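Local coordinates for erythrocyte membrane protein 1 (Plasmodium falciparum, PDB 2XU0) that probably binds host-cell surface receptors as an adhesin of infected red cells, this chain being its N-terminal segment and first Duffy-binding-like domain, from a rosetting variant, at residues I138-L146 with N160-E168; W257-K266 with H297-Y308. The protein carries 10 engineered substitutions. All blocks are in the same frame, centred on the assembly; numbering follows the deposited sequence.

In the fold
Both contacts lie in the Duffy-binding part of the chain and follow one another in series. Coming from the N terminus, the chain leaves helix 133-136, and interaction 1 folds the loop 138-146 back on helix 154-175, closing a short loop with 13 residues between its segments. Interaction 2 opens later, on helix 249-268, and closes a wider loop when 297-308, beyond the strand pair 279-281 and 287-289, returns to that helix just before helix 311-338. The two loops neither cross nor enclose one another. Their centres lie about 16 Å apart, and their helices pack directly, Val161 and Leu162 of interaction 1 meeting Ile264 of interaction 2.

Interaction 1: I138-L146 with N160-E168; sequences ICDQNLEFL and NVLVTAKYE
Asn142 turns its CG between its own backbone N and carbonyl carbon (chi1 62°), which carries its amide to Thr164 and Asn160 on the facing helix, while Glu168, with CG opposite the backbone N and the chain bent at chi2 (57°), brings its carboxylate to Cys139. Asn142 OD1 lies 2.8 Å from Thr164 OG1, which may donate to it, though the hydroxyl proton could go to another acceptor. Asn142 ND2 donates to Asn160 O at 2.9 Å, approaching from above the carbonyl plane; the same oxygen also receives the helical N-H of Thr164, so the Asn142 side-chain amide adds a second donor to a carbonyl already used within the helix. Cys139 N points almost straight (173°) at Glu168 OE1, 2.8 Å away. That oxygen also pairs with Arg104 in a salt bridge, and OE2 is bonded to Ser195. Apolar cover comes from Leu143, whose CD2 sits 3.9 Å from Asn160 CB. An inverse gamma turn centred on Cys139 and a short 3-10 turn, 141-144, shape this largely buried loop of the Duffy-binding fold and fasten it to helix 154-175. The Cys139-Cys97 disulfide and the Asp140-Arg100 salt bridge tie it to the region holding those two partners. Leu143 and Asp140 also touch Val217 of helix 216-231, so the loop is packed between that helix and 154-175.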
loop_
_atom_site.group_PDB
_atom_site.type_symbol
_atom_site.label_atom_id
_atom_site.label_comp_id
_atom_site.label_asym_id
_atom_site.label_seq_id
_atom_site.Cartn_x
_atom_site.Cartn_y
_atom_site.Cartn_z
ATOM N N ILE A 138 -11.604 -0.643 2.818
ATOM C CA ILE A 138 -11.845 -1.543 1.687
ATOM C C ILE A 138 -13.342 -1.910 1.545
ATOM O O ILE A 138 -14.037 -2.097 2.557
ATOM C CB ILE A 138 -10.897 -2.791 1.752
ATOM C CG1 ILE A 138 -10.255 -3.071 0.390
ATOM C CG2 ILE A 138 -11.586 -4.058 2.347
ATOM C CD1 ILE A 138 -9.094 -4.090 0.393
ATOM N N CYS A 139 -13.822 -2.015 0.295
ATOM C CA CYS A 139 -15.227 -2.345 0.011
ATOM C C CYS A 139 -15.519 -3.835 0.108
ATOM O O CYS A 139 -15.715 -4.487 -0.919
ATOM C CB CYS A 139 -15.662 -1.766 -1.333
ATOM S SG CYS A 139 -15.511 0.033 -1.448
ATOM N N ASP A 140 -15.601 -4.367 1.350
ATOM C CA ASP A 140 -15.802 -5.787 1.666
ATOM C C ASP A 140 -17.167 -6.106 2.323
ATOM O O ASP A 140 -17.424 -7.254 2.699
ATOM C CB ASP A 140 -14.658 -6.239 2.633
ATOM C CG ASP A 140 -14.718 -5.639 4.046
ATOM O OD1 ASP A 140 -15.457 -4.634 4.250
ATOM O OD2 ASP A 140 -13.985 -6.123 4.926
ATOM N N GLN A 141 -18.022 -5.090 2.474
ATOM C CA GLN A 141 -19.323 -5.194 3.140
ATOM C C GLN A 141 -20.246 -6.348 2.751
ATOM O O GLN A 141 -20.832 -6.974 3.638
ATOM C CB GLN A 141 -20.009 -3.838 3.197
ATOM C CG GLN A 141 -20.811 -3.626 4.472
ATOM C CD GLN A 141 -22.299 -3.717 4.254
ATOM O OE1 GLN A 141 -23.029 -4.224 5.105
ATOM N NE2 GLN A 141 -22.783 -3.181 3.134
ATOM N N ASN A 142 -20.290 -6.710 1.456
ATOM C CA ASN A 142 -21.105 -7.816 0.946
ATOM C C ASN A 142 -20.641 -9.165 1.448
ATOM O O ASN A 142 -21.459 -10.099 1.556
ATOM C CB ASN A 142 -21.114 -7.796 -0.590
ATOM C CG ASN A 142 -19.762 -7.989 -1.225
ATOM O OD1 ASN A 142 -18.807 -7.222 -0.998
ATOM N ND2 ASN A 142 -19.657 -9.026 -2.027
ATOM N N LEU A 143 -19.324 -9.281 1.770
ATOM C CA LEU A 143 -18.747 -10.514 2.301
ATOM C C LEU A 143 -19.146 -10.745 3.768
ATOM O O LEU A 143 -18.873 -11.821 4.288
ATOM C CB LEU A 143 -17.212 -10.592 2.101
ATOM C CG LEU A 143 -16.641 -10.409 0.667
ATOM C CD1 LEU A 143 -15.150 -10.717 0.637
ATOM C CD2 LEU A 143 -17.360 -11.306 -0.351
ATOM N N GLU A 144 -19.844 -9.773 4.412
ATOM C CA GLU A 144 -20.362 -9.920 5.796
ATOM C C GLU A 144 -21.717 -10.666 5.798
ATOM O O GLU A 144 -22.319 -10.850 6.854
ATOM C CB GLU A 144 -20.538 -8.555 6.477
ATOM C CG GLU A 144 -19.273 -7.725 6.628
ATOM C CD GLU A 144 -19.456 -6.454 7.429
ATOM O OE1 GLU A 144 -20.273 -6.464 8.379
ATOM O OE2 GLU A 144 -18.792 -5.443 7.104
ATOM N N PHE A 145 -22.166 -11.123 4.607
ATOM C CA PHE A 145 -23.446 -11.785 4.352
ATOM C C PHE A 145 -23.259 -13.060 3.542
ATOM O O PHE A 145 -23.961 -13.301 2.553
ATOM C CB PHE A 145 -24.396 -10.787 3.640
ATOM C CG PHE A 145 -24.608 -9.526 4.445
ATOM C CD1 PHE A 145 -25.553 -9.483 5.466
ATOM C CD2 PHE A 145 -23.837 -8.395 4.211
ATOM C CE1 PHE A 145 -25.719 -8.329 6.236
ATOM C CE2 PHE A 145 -23.991 -7.253 4.993
ATOM C CZ PHE A 145 -24.948 -7.219 5.985
ATOM N N LEU A 146 -22.304 -13.885 3.979
ATOM C CA LEU A 146 -21.954 -15.146 3.347
ATOM C C LEU A 146 -22.542 -16.321 4.125
ATOM O O LEU A 146 -22.690 -17.406 3.562
ATOM C CB LEU A 146 -20.420 -15.254 3.262
ATOM C CG LEU A 146 -19.686 -14.945 1.928
ATOM C CD1 LEU A 146 -20.427 -13.937 1.044
ATOM C CD2 LEU A 146 -18.267 -14.468 2.198
ATOM N N ASN A 160 -19.899 -13.402 -5.263
ATOM C CA ASN A 160 -19.703 -12.394 -4.207
ATOM C C ASN A 160 -18.365 -11.658 -4.292
ATOM O O ASN A 160 -18.338 -10.430 -4.211
ATOM C CB ASN A 160 -19.873 -13.030 -2.822
ATOM C CG ASN A 160 -21.295 -13.457 -2.566
ATOM O OD1 ASN A 160 -21.670 -14.616 -2.769
ATOM N ND2 ASN A 160 -22.126 -12.518 -2.164
ATOM N N VAL A 161 -17.264 -12.410 -4.499
ATOM C CA VAL A 161 -15.908 -11.859 -4.612
ATOM C C VAL A 161 -15.757 -10.964 -5.839
ATOM O O VAL A 161 -15.114 -9.920 -5.761
ATOM C CB VAL A 161 -14.804 -12.959 -4.473
ATOM C CG1 VAL A 161 -13.395 -12.353 -4.624
ATOM C CG2 VAL A 161 -14.925 -13.680 -3.122
ATOM N N LEU A 162 -16.395 -11.336 -6.963
ATOM C CA LEU A 162 -16.359 -10.501 -8.180
ATOM C C LEU A 162 -17.081 -9.192 -7.924
ATOM O O LEU A 162 -16.596 -8.140 -8.334
ATOM C CB LEU A 162 -16.963 -11.211 -9.403
ATOM C CG LEU A 162 -16.247 -12.443 -9.974
ATOM C CD1 LEU A 162 -16.863 -12.823 -11.294
ATOM C CD2 LEU A 162 -14.763 -12.216 -10.185
ATOM N N VAL A 163 -18.194 -9.245 -7.157
ATOM C CA VAL A 163 -18.972 -8.046 -6.766
ATOM C C VAL A 163 -18.070 -7.135 -5.910
ATOM O O VAL A 163 -18.034 -5.925 -6.145
ATOM C CB VAL A 163 -20.313 -8.441 -6.049
ATOM C CG1 VAL A 163 -21.045 -7.213 -5.468
ATOM C CG2 VAL A 163 -21.238 -9.227 -6.996
ATOM N N THR A 164 -17.282 -7.729 -4.958
ATOM C CA THR A 164 -16.356 -6.951 -4.109
ATOM C C THR A 164 -15.307 -6.252 -5.006
ATOM O O THR A 164 -15.086 -5.040 -4.892
ATOM C CB THR A 164 -15.667 -7.913 -3.091
ATOM O OG1 THR A 164 -16.632 -8.540 -2.251
ATOM C CG2 THR A 164 -14.612 -7.236 -2.257
ATOM N N ALA A 165 -14.680 -7.029 -5.906
ATOM C CA ALA A 165 -13.650 -6.541 -6.832
ATOM C C ALA A 165 -14.143 -5.395 -7.702
ATOM O O ALA A 165 -13.515 -4.329 -7.727
ATOM C CB ALA A 165 -13.119 -7.700 -7.677
ATOM N N LYS A 166 -15.310 -5.577 -8.365
ATOM C CA LYS A 166 -15.915 -4.525 -9.193
ATOM C C LYS A 166 -16.029 -3.199 -8.417
ATOM O O LYS A 166 -15.493 -2.161 -8.852
ATOM C CB LYS A 166 -17.299 -4.984 -9.703
ATOM C CG LYS A 166 -18.118 -3.872 -10.391
ATOM C CD LYS A 166 -19.615 -4.205 -10.438
ATOM C CE LYS A 166 -20.483 -3.112 -11.035
ATOM N NZ LYS A 166 -20.619 -1.925 -10.144
ATOM N N TYR A 167 -16.655 -3.258 -7.227
ATOM C CA TYR A 167 -16.854 -2.054 -6.419
ATOM C C TYR A 167 -15.619 -1.460 -5.861
ATOM O O TYR A 167 -15.433 -0.243 -5.989
ATOM C CB TYR A 167 -17.929 -2.271 -5.354
ATOM C CG TYR A 167 -19.323 -2.210 -5.943
ATOM C CD1 TYR A 167 -19.961 -3.361 -6.392
ATOM C CD2 TYR A 167 -19.966 -0.989 -6.138
ATOM C CE1 TYR A 167 -21.250 -3.317 -6.918
ATOM C CE2 TYR A 167 -21.249 -0.927 -6.692
ATOM C CZ TYR A 167 -21.893 -2.097 -7.066
ATOM O OH TYR A 167 -23.154 -2.051 -7.604
ATOM N N GLU A 168 -14.712 -2.309 -5.319
ATOM C CA GLU A 168 -13.419 -1.827 -4.791
ATOM C C GLU A 168 -12.635 -1.085 -5.895
ATOM O O GLU A 168 -12.128 0.019 -5.663
ATOM C CB GLU A 168 -12.589 -3.019 -4.210
ATOM C CG GLU A 168 -11.206 -2.624 -3.693
ATOM C CD GLU A 168 -11.130 -1.544 -2.627
ATOM O OE1 GLU A 168 -12.114 -1.374 -1.866
ATOM O OE2 GLU A 168 -10.051 -0.919 -2.500
#

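Interaction 2: W257-K266 with H297-Y308; sequences WTINREQIWK and HNEGAPPTYLDY
Trp265 lays one face of its indole over Pro302, CB 4.1 Å from the centroid of the five-membered ring (CH-pi), and Pro303 CD packs 3.4 Å from Trp265 NE1, the nitrogen whose hydrogen-bond partner is Cys295. One turn earlier on the helix, Arg261 is held flat by Asp307. Arg261 NE bonds to Asp307 OD2 at 2.7 Å and Arg261 NH2 to Asp307 OD1 at 2.9 Å, a side-on salt bridge using the syn lone pair of each oxygen, with the two planar groups only 14° apart. Asp307 OD2 also takes the indole N-H of Trp257 on its anti lone pair, 2.7 Å from Trp257 NE1, so two donors grip one carboxylate oxygen. Arg261 NH2 donates further to Thr304 O, and NH1 reaches Pro302 O through a water. Pro302 covers one face of the guanidinium, and Tyr308 CE2 approaches the opposite face. Tyr308 OH donates to Thr258 OG1 at 2.7 Å. At the far end His297 ND1 makes a weak bond to Lys266 O and a further one to Thr269. The loop, with an ST turn in which Thr304 OG1 accepts from Leu306 N, is thus fastened on helix 249-268 by a buried Arg-Asp pair. Glu27 of helix 22-39 bonds to Thr304 OG1 and Tyr305 N, Phe196 of helix 186-204 touches Arg261 and Asp307, and Ile264 packs on Val161 and Leu162 of helix 154-175.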
loop_
_atom_site.group_PDB
_atom_site.type_symbol
_atom_site.label_atom_id
_atom_site.label_comp_id
_atom_site.label_asym_id
_atom_site.label_seq_id
_atom_site.Cartn_x
_atom_site.Cartn_y
_atom_site.Cartn_z
ATOM N N TRP A 257 -8.117 -19.343 -4.270
ATOM C CA TRP A 257 -7.634 -18.037 -4.704
ATOM C C TRP A 257 -6.853 -18.160 -6.001
ATOM O O TRP A 257 -7.158 -17.488 -6.982
ATOM C CB TRP A 257 -6.783 -17.343 -3.620
ATOM C CG TRP A 257 -6.239 -16.021 -4.101
ATOM C CD1 TRP A 257 -4.989 -15.786 -4.596
ATOM C CD2 TRP A 257 -7.013 -14.847 -4.395
ATOM N NE1 TRP A 257 -4.894 -14.487 -5.050
ATOM C CE2 TRP A 257 -6.140 -13.910 -5.003
ATOM C CE3 TRP A 257 -8.357 -14.483 -4.176
ATOM C CZ2 TRP A 257 -6.542 -12.612 -5.316
ATOM C CZ3 TRP A 257 -8.760 -13.194 -4.492
ATOM C CH2 TRP A 257 -7.865 -12.280 -5.073
ATOM N N THR A 258 -5.835 -19.014 -5.986
ATOM C CA THR A 258 -4.964 -19.273 -7.120
ATOM C C THR A 258 -5.744 -19.610 -8.377
ATOM O O THR A 258 -5.409 -19.096 -9.443
ATOM C CB THR A 258 -3.950 -20.343 -6.735
ATOM O OG1 THR A 258 -3.205 -19.835 -5.624
ATOM C CG2 THR A 258 -2.994 -20.682 -7.876
ATOM N N ILE A 259 -6.796 -20.436 -8.237
ATOM C CA ILE A 259 -7.620 -20.877 -9.348
ATOM C C ILE A 259 -8.492 -19.766 -9.918
ATOM O O ILE A 259 -8.606 -19.651 -11.141
ATOM C CB ILE A 259 -8.399 -22.175 -8.984
ATOM C CG1 ILE A 259 -7.442 -23.398 -8.973
ATOM C CG2 ILE A 259 -9.577 -22.428 -9.950
ATOM C CD1 ILE A 259 -7.852 -24.517 -7.950
ATOM N N ASN A 260 -9.058 -18.916 -9.052
ATOM C CA ASN A 260 -9.967 -17.872 -9.499
ATOM C C ASN A 260 -9.384 -16.490 -9.603
ATOM O O ASN A 260 -10.107 -15.578 -9.996
ATOM C CB ASN A 260 -11.219 -17.868 -8.607
ATOM C CG ASN A 260 -12.006 -19.150 -8.709
ATOM O OD1 ASN A 260 -12.765 -19.357 -9.651
ATOM N ND2 ASN A 260 -11.759 -20.073 -7.808
ATOM N N ARG A 261 -8.101 -16.304 -9.244
ATOM C CA ARG A 261 -7.473 -14.969 -9.228
ATOM C C ARG A 261 -7.568 -14.194 -10.533
ATOM O O ARG A 261 -7.694 -12.980 -10.504
ATOM C CB ARG A 261 -6.028 -15.010 -8.684
ATOM C CG ARG A 261 -5.025 -15.703 -9.612
ATOM C CD ARG A 261 -3.665 -15.883 -8.961
ATOM N NE ARG A 261 -2.938 -14.620 -8.798
ATOM C CZ ARG A 261 -2.127 -14.089 -9.701
ATOM N NH1 ARG A 261 -1.946 -14.689 -10.873
ATOM N NH2 ARG A 261 -1.487 -12.963 -9.442
ATOM N N GLU A 262 -7.531 -14.901 -11.676
ATOM C CA GLU A 262 -7.594 -14.285 -12.993
ATOM C C GLU A 262 -8.911 -13.556 -13.237
ATOM O O GLU A 262 -8.863 -12.410 -13.651
ATOM C CB GLU A 262 -7.310 -15.318 -14.081
ATOM C CG GLU A 262 -7.293 -14.695 -15.460
ATOM C CD GLU A 262 -7.156 -15.705 -16.577
ATOM O OE1 GLU A 262 -8.033 -15.722 -17.471
ATOM O OE2 GLU A 262 -6.166 -16.471 -16.566
ATOM N N GLN A 263 -10.064 -14.205 -12.982
ATOM C CA GLN A 263 -11.417 -13.612 -13.115
ATOM C C GLN A 263 -11.588 -12.490 -12.096
ATOM O O GLN A 263 -12.130 -11.422 -12.425
ATOM C CB GLN A 263 -12.518 -14.645 -12.830
ATOM C CG GLN A 263 -12.403 -15.967 -13.544
ATOM C CD GLN A 263 -13.544 -16.863 -13.155
ATOM O OE1 GLN A 263 -14.707 -16.601 -13.489
ATOM N NE2 GLN A 263 -13.234 -17.931 -12.421
ATOM N N ILE A 264 -11.093 -12.708 -10.860
ATOM C CA ILE A 264 -11.137 -11.683 -9.810
ATOM C C ILE A 264 -10.415 -10.400 -10.295
ATOM O O ILE A 264 -10.970 -9.301 -10.168
ATOM C CB ILE A 264 -10.635 -12.233 -8.437
ATOM C CG1 ILE A 264 -11.664 -13.267 -7.872
ATOM C CG2 ILE A 264 -10.410 -11.065 -7.406
ATOM C CD1 ILE A 264 -11.078 -14.498 -7.001
ATOM N N TRP A 265 -9.218 -10.547 -10.913
ATOM C CA TRP A 265 -8.460 -9.393 -11.448
ATOM C C TRP A 265 -9.272 -8.699 -12.544
ATOM O O TRP A 265 -9.215 -7.474 -12.646
ATOM C CB TRP A 265 -7.105 -9.831 -12.025
ATOM C CG TRP A 265 -6.301 -8.672 -12.594
ATOM C CD1 TRP A 265 -6.137 -8.356 -13.909
ATOM C CD2 TRP A 265 -5.651 -7.634 -11.849
ATOM N NE1 TRP A 265 -5.462 -7.167 -14.031
ATOM C CE2 TRP A 265 -5.097 -6.735 -12.781
ATOM C CE3 TRP A 265 -5.455 -7.391 -10.474
ATOM C CZ2 TRP A 265 -4.389 -5.598 -12.388
ATOM C CZ3 TRP A 265 -4.758 -6.263 -10.087
ATOM C CH2 TRP A 265 -4.197 -5.404 -11.030
ATOM N N LYS A 266 -9.967 -9.506 -13.408
ATOM C CA LYS A 266 -10.815 -9.004 -14.505
ATOM C C LYS A 266 -11.938 -8.153 -13.909
ATOM O O LYS A 266 -12.085 -7.012 -14.295
ATOM C CB LYS A 266 -11.358 -10.176 -15.356
ATOM C CG LYS A 266 -11.986 -9.727 -16.665
ATOM C CD LYS A 266 -12.349 -10.884 -17.584
ATOM C CE LYS A 266 -13.045 -10.358 -18.823
ATOM N NZ LYS A 266 -13.553 -11.454 -19.695
ATOM N N HIS A 297 -7.060 -5.807 -17.961
ATOM C CA HIS A 297 -8.443 -6.296 -17.855
ATOM C C HIS A 297 -8.789 -7.310 -18.949
ATOM O O HIS A 297 -9.515 -8.282 -18.696
ATOM C CB HIS A 297 -9.428 -5.098 -17.923
ATOM C CG HIS A 297 -10.882 -5.472 -17.932
ATOM N ND1 HIS A 297 -11.510 -5.962 -16.806
ATOM C CD2 HIS A 297 -11.770 -5.462 -18.958
ATOM C CE1 HIS A 297 -12.761 -6.216 -17.172
ATOM N NE2 HIS A 297 -12.962 -5.922 -18.459
ATOM N N ASN A 298 -8.289 -7.086 -20.163
ATOM C CA ASN A 298 -8.655 -7.956 -21.299
ATOM C C ASN A 298 -7.641 -9.036 -21.627
ATOM O O ASN A 298 -7.831 -9.714 -22.626
ATOM C CB ASN A 298 -8.897 -7.082 -22.567
ATOM C CG ASN A 298 -9.830 -5.904 -22.396
ATOM O OD1 ASN A 298 -9.406 -4.736 -22.396
ATOM N ND2 ASN A 298 -11.119 -6.184 -22.266
ATOM N N GLU A 299 -6.591 -9.218 -20.792
ATOM C CA GLU A 299 -5.432 -10.070 -21.067
ATOM C C GLU A 299 -5.243 -11.421 -20.382
ATOM O O GLU A 299 -4.220 -12.072 -20.609
ATOM C CB GLU A 299 -4.146 -9.242 -20.944
ATOM C CG GLU A 299 -3.965 -8.209 -22.045
ATOM C CD GLU A 299 -3.132 -7.019 -21.622
ATOM O OE1 GLU A 299 -1.901 -7.177 -21.446
ATOM O OE2 GLU A 299 -3.721 -5.933 -21.421
ATOM N N GLY A 300 -6.201 -11.854 -19.581
ATOM C CA GLY A 300 -6.056 -13.130 -18.895
ATOM C C GLY A 300 -5.212 -12.969 -17.643
ATOM O O GLY A 300 -5.596 -12.200 -16.753
ATOM N N ALA A 301 -4.045 -13.676 -17.575
ATOM C CA ALA A 301 -3.139 -13.689 -16.419
ATOM C C ALA A 301 -2.842 -12.312 -15.843
ATOM O O ALA A 301 -2.352 -11.446 -16.560
ATOM C CB ALA A 301 -1.835 -14.407 -16.760
ATOM N N PRO A 302 -3.127 -12.081 -14.542
ATOM C CA PRO A 302 -2.864 -10.752 -13.961
ATOM C C PRO A 302 -1.424 -10.276 -14.174
ATOM O O PRO A 302 -0.496 -11.089 -14.182
ATOM C CB PRO A 302 -3.203 -10.948 -12.481
ATOM C CG PRO A 302 -4.191 -12.044 -12.467
ATOM C CD PRO A 302 -3.799 -12.974 -13.577
ATOM N N PRO A 303 -1.170 -8.972 -14.340
ATOM C CA PRO A 303 0.231 -8.544 -14.526
ATOM C C PRO A 303 0.973 -8.443 -13.191
ATOM O O PRO A 303 2.151 -8.120 -13.174
ATOM C CB PRO A 303 0.096 -7.179 -15.211
ATOM C CG PRO A 303 -1.233 -6.661 -14.741
ATOM C CD PRO A 303 -2.087 -7.815 -14.294
ATOM N N THR A 304 0.257 -8.674 -12.077
ATOM C CA THR A 304 0.807 -8.548 -10.734
ATOM C C THR A 304 0.901 -9.888 -10.028
ATOM O O THR A 304 0.099 -10.809 -10.262
ATOM C CB THR A 304 0.020 -7.475 -9.878
ATOM O OG1 THR A 304 0.632 -7.370 -8.591
ATOM C CG2 THR A 304 -1.444 -7.845 -9.640
ATOM N N TYR A 305 1.841 -9.935 -9.085
ATOM C CA TYR A 305 2.092 -11.060 -8.186
ATOM C C TYR A 305 2.162 -10.562 -6.737
ATOM O O TYR A 305 2.695 -11.250 -5.881
ATOM C CB TYR A 305 3.355 -11.806 -8.609
ATOM C CG TYR A 305 3.258 -12.305 -10.041
ATOM C CD1 TYR A 305 2.641 -13.524 -10.341
ATOM C CD2 TYR A 305 3.727 -11.531 -11.101
ATOM C CE1 TYR A 305 2.559 -13.985 -11.662
ATOM C CE2 TYR A 305 3.630 -11.977 -12.421
ATOM C CZ TYR A 305 3.099 -13.225 -12.689
ATOM O OH TYR A 305 3.036 -13.636 -13.998
ATOM N N LEU A 306 1.561 -9.389 -6.447
ATOM C CA LEU A 306 1.543 -8.835 -5.089
ATOM C C LEU A 306 0.745 -9.722 -4.157
ATOM O O LEU A 306 1.081 -9.817 -2.979
ATOM C CB LEU A 306 1.035 -7.393 -5.047
ATOM C CG LEU A 306 1.982 -6.278 -5.533
ATOM C CD1 LEU A 306 1.323 -4.911 -5.341
ATOM C CD2 LEU A 306 3.309 -6.280 -4.793
ATOM N N ASP A 307 -0.254 -10.457 -4.697
ATOM C CA ASP A 307 -1.035 -11.401 -3.894
ATOM C C ASP A 307 -0.173 -12.602 -3.395
ATOM O O ASP A 307 -0.667 -13.469 -2.673
ATOM C CB ASP A 307 -2.309 -11.838 -4.641
ATOM C CG ASP A 307 -2.122 -12.397 -6.051
ATOM O OD1 ASP A 307 -1.224 -11.901 -6.782
ATOM O OD2 ASP A 307 -2.942 -13.253 -6.461
ATOM N N TYR A 308 1.120 -12.633 -3.767
ATOM C CA TYR A 308 2.063 -13.660 -3.287
ATOM C C TYR A 308 3.177 -13.021 -2.460
ATOM O O TYR A 308 4.194 -13.654 -2.173
ATOM C CB TYR A 308 2.572 -14.561 -4.436
ATOM C CG TYR A 308 1.434 -15.385 -4.985
ATOM C CD1 TYR A 308 1.046 -16.566 -4.359
ATOM C CD2 TYR A 308 0.609 -14.883 -5.989
ATOM C CE1 TYR A 308 -0.089 -17.260 -4.766
ATOM C CE2 TYR A 308 -0.557 -15.541 -6.366
ATOM C CZ TYR A 308 -0.893 -16.740 -5.764
ATOM O OH TYR A 308 -1.989 -17.448 -6.177
HETATM O O HOH W 1 -0.447 -13.548 -12.968
HETATM O O HOH W 2 -7.688 -10.924 -15.589
#